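Local coordinates for protein homoserine O-acetyltransferase (PDB 3I1I) that probably transfers an acetyl group from acetyl-CoA to the hydroxyl of homoserine, a step toward methionine, using an alpha/beta hydrolase fold, at residues E16-F19 with R23-P26. Sequence-based numbering, arbitrary orientation.
Sequences EYTF and RTIP
T18 and T24 sit side by side on one face of the sheet as a non-hydrogen-bonded antiparallel pair, and their hydroxyls close the gap: T18 OG1 lies 2.6 Å from T24 OG1, a hydrogen bond whose proton may sit on either oxygen. Both threonines place OG1 beside their own backbone N (chi1 -59° and -60°), which turns the two oxygens toward each other across the strands. T24 CG2 lies on the E16 side, 3.5 Å from E16 OE1. The E16 chain, bent at chi2 (-56°), lies roughly perpendicular to T24 and runs alongside the P26 ring, with OE1 3.5 Å from P26 CD; these are van der Waals contacts.

The other side is largely apolar, with one polar group, Y17 OH, hydrogen-bonded to D131 of helix 129-142. I25 reaches the F19 ring obliquely, CG1 coming 3.5 Å from F19 CE2, while Y17 lays CE2 over one face of that ring, displaced from its centre. Helix 129-142 packs on Y17; F124 and Y120 touch I25.

Between the faces runs the backbone ladder. Y17 and I25 exchange two bonds, Y17 N to I25 O at 2.8 Å and I25 N to Y17 O at 3.1 Å. Near the turn, F19 N donates to R23 O at 2.8 Å, and that oxygen also sits at the edge of the F19 ring. R23 turns outward to a salt bridge between NH2 and D123.

At this end of hairpin 10-18/24-34, the threonine hydroxyls thus satisfy each other on the more exposed face, while buried Y17, F19 and I25 hold the other side to helix 129-142 and neighbouring loops.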
ATOM      1  N   GLU A  16      16.907 -33.629   2.407  1.00 30.90           N
ATOM      2  CA  GLU A  16      17.510 -32.423   2.907  1.00 31.76           C
ATOM      3  C   GLU A  16      17.905 -31.534   1.739  1.00 31.65           C
ATOM      4  O   GLU A  16      18.601 -31.986   0.824  1.00 32.33           O
ATOM      5  CB  GLU A  16      18.773 -32.739   3.726  1.00 32.60           C
ATOM      6  CG  GLU A  16      18.566 -33.526   5.032  1.00 33.57           C
ATOM      7  CD  GLU A  16      17.573 -32.879   6.014  1.00 35.42           C
ATOM      8  OE1 GLU A  16      17.294 -31.660   5.931  1.00 32.66           O
ATOM      9  OE2 GLU A  16      17.068 -33.626   6.880  1.00 37.33           O
ATOM     10  N   TYR A  17      17.471 -30.276   1.772  1.00 30.86           N
ATOM     11  CA  TYR A  17      17.953 -29.278   0.848  1.00 29.90           C
ATOM     12  C   TYR A  17      18.595 -28.100   1.626  1.00 30.11           C
ATOM     13  O   TYR A  17      18.045 -27.595   2.599  1.00 29.98           O
ATOM     14  CB  TYR A  17      16.824 -28.807  -0.084  1.00 29.83           C
ATOM     15  CG  TYR A  17      17.227 -27.584  -0.857  1.00 29.57           C
ATOM     16  CD1 TYR A  17      18.165 -27.671  -1.868  1.00 28.50           C
ATOM     17  CD2 TYR A  17      16.747 -26.332  -0.508  1.00 29.15           C
ATOM     18  CE1 TYR A  17      18.576 -26.549  -2.553  1.00 31.91           C
ATOM     19  CE2 TYR A  17      17.161 -25.193  -1.177  1.00 30.81           C
ATOM     20  CZ  TYR A  17      18.074 -25.303  -2.201  1.00 31.18           C
ATOM     21  OH  TYR A  17      18.525 -24.182  -2.855  1.00 29.51           O
ATOM     22  N   THR A  18      19.769 -27.664   1.193  1.00 29.84           N
ATOM     23  CA  THR A  18      20.404 -26.509   1.804  1.00 30.18           C
ATOM     24  C   THR A  18      20.142 -25.237   1.003  1.00 30.49           C
ATOM     25  O   THR A  18      20.538 -25.107  -0.156  1.00 30.84           O
ATOM     26  CB  THR A  18      21.908 -26.736   1.981  1.00 30.26           C
ATOM     27  OG1 THR A  18      22.092 -27.896   2.812  1.00 28.47           O
ATOM     28  CG2 THR A  18      22.584 -25.504   2.628  1.00 28.56           C
ATOM     29  N   PHE A  19      19.460 -24.305   1.645  1.00 30.56           N
ATOM     30  CA  PHE A  19      19.104 -23.026   1.030  1.00 30.29           C
ATOM     31  C   PHE A  19      20.358 -22.145   0.900  1.00 30.57           C
ATOM     32  O   PHE A  19      21.388 -22.343   1.617  1.00 30.15           O
ATOM     33  CB  PHE A  19      18.047 -22.299   1.884  1.00 30.24           C
ATOM     34  CG  PHE A  19      16.661 -22.868   1.776  1.00 28.15           C
ATOM     35  CD1 PHE A  19      15.651 -22.133   1.189  1.00 27.40           C
ATOM     36  CD2 PHE A  19      16.360 -24.138   2.276  1.00 29.31           C
ATOM     37  CE1 PHE A  19      14.347 -22.648   1.097  1.00 26.82           C
ATOM     38  CE2 PHE A  19      15.053 -24.666   2.199  1.00 28.09           C
ATOM     39  CZ  PHE A  19      14.053 -23.923   1.590  1.00 27.07           C
ATOM     40  N   ARG A  23      20.339 -22.504   5.574  1.00 29.71           N
ATOM     41  CA  ARG A  23      19.396 -23.337   6.319  1.00 29.94           C
ATOM     42  C   ARG A  23      19.168 -24.691   5.580  1.00 30.24           C
ATOM     43  O   ARG A  23      19.081 -24.713   4.344  1.00 30.45           O
ATOM     44  CB  ARG A  23      18.088 -22.580   6.484  1.00 30.44           C
ATOM     45  CG  ARG A  23      17.019 -23.308   7.274  1.00 30.72           C
ATOM     46  CD  ARG A  23      17.269 -23.234   8.757  1.00 31.94           C
ATOM     47  NE  ARG A  23      16.125 -23.820   9.452  1.00 33.28           N
ATOM     48  CZ  ARG A  23      14.974 -23.197   9.695  1.00 33.52           C
ATOM     49  NH1 ARG A  23      14.789 -21.923   9.339  1.00 31.39           N
ATOM     50  NH2 ARG A  23      13.999 -23.862  10.299  1.00 35.78           N
ATOM     51  N   THR A  24      19.100 -25.808   6.324  1.00 29.48           N
ATOM     52  CA  THR A  24      18.877 -27.117   5.714  1.00 28.98           C
ATOM     53  C   THR A  24      17.587 -27.736   6.236  1.00 28.87           C
ATOM     54  O   THR A  24      17.444 -27.911   7.436  1.00 30.19           O
ATOM     55  CB  THR A  24      20.102 -28.073   5.905  1.00 29.17           C
ATOM     56  OG1 THR A  24      21.264 -27.483   5.290  1.00 29.91           O
ATOM     57  CG2 THR A  24      19.853 -29.441   5.263  1.00 26.42           C
ATOM     58  N   ILE A  25      16.631 -28.020   5.347  1.00 27.55           N
ATOM     59  CA  ILE A  25      15.388 -28.659   5.742  1.00 26.84           C
ATOM     60  C   ILE A  25      14.965 -29.604   4.614  1.00 26.97           C
ATOM     61  O   ILE A  25      15.462 -29.488   3.499  1.00 26.89           O
ATOM     62  CB  ILE A  25      14.254 -27.603   6.045  1.00 27.10           C
ATOM     63  CG1 ILE A  25      14.000 -26.692   4.826  1.00 26.87           C
ATOM     64  CG2 ILE A  25      14.601 -26.758   7.251  1.00 23.95           C
ATOM     65  CD1 ILE A  25      12.617 -26.024   4.788  1.00 25.15           C
ATOM     66  N   PRO A  26      14.103 -30.582   4.913  1.00 26.81           N
ATOM     67  CA  PRO A  26      13.441 -31.333   3.840  1.00 26.25           C
ATOM     68  C   PRO A  26      12.479 -30.449   3.019  1.00 26.11           C
ATOM     69  O   PRO A  26      11.761 -29.607   3.575  1.00 24.44           O
ATOM     70  CB  PRO A  26      12.633 -32.431   4.589  1.00 25.87           C
ATOM     71  CG  PRO A  26      13.179 -32.479   5.972  1.00 26.27           C
ATOM     72  CD  PRO A  26      13.817 -31.140   6.254  1.00 27.15           C
TER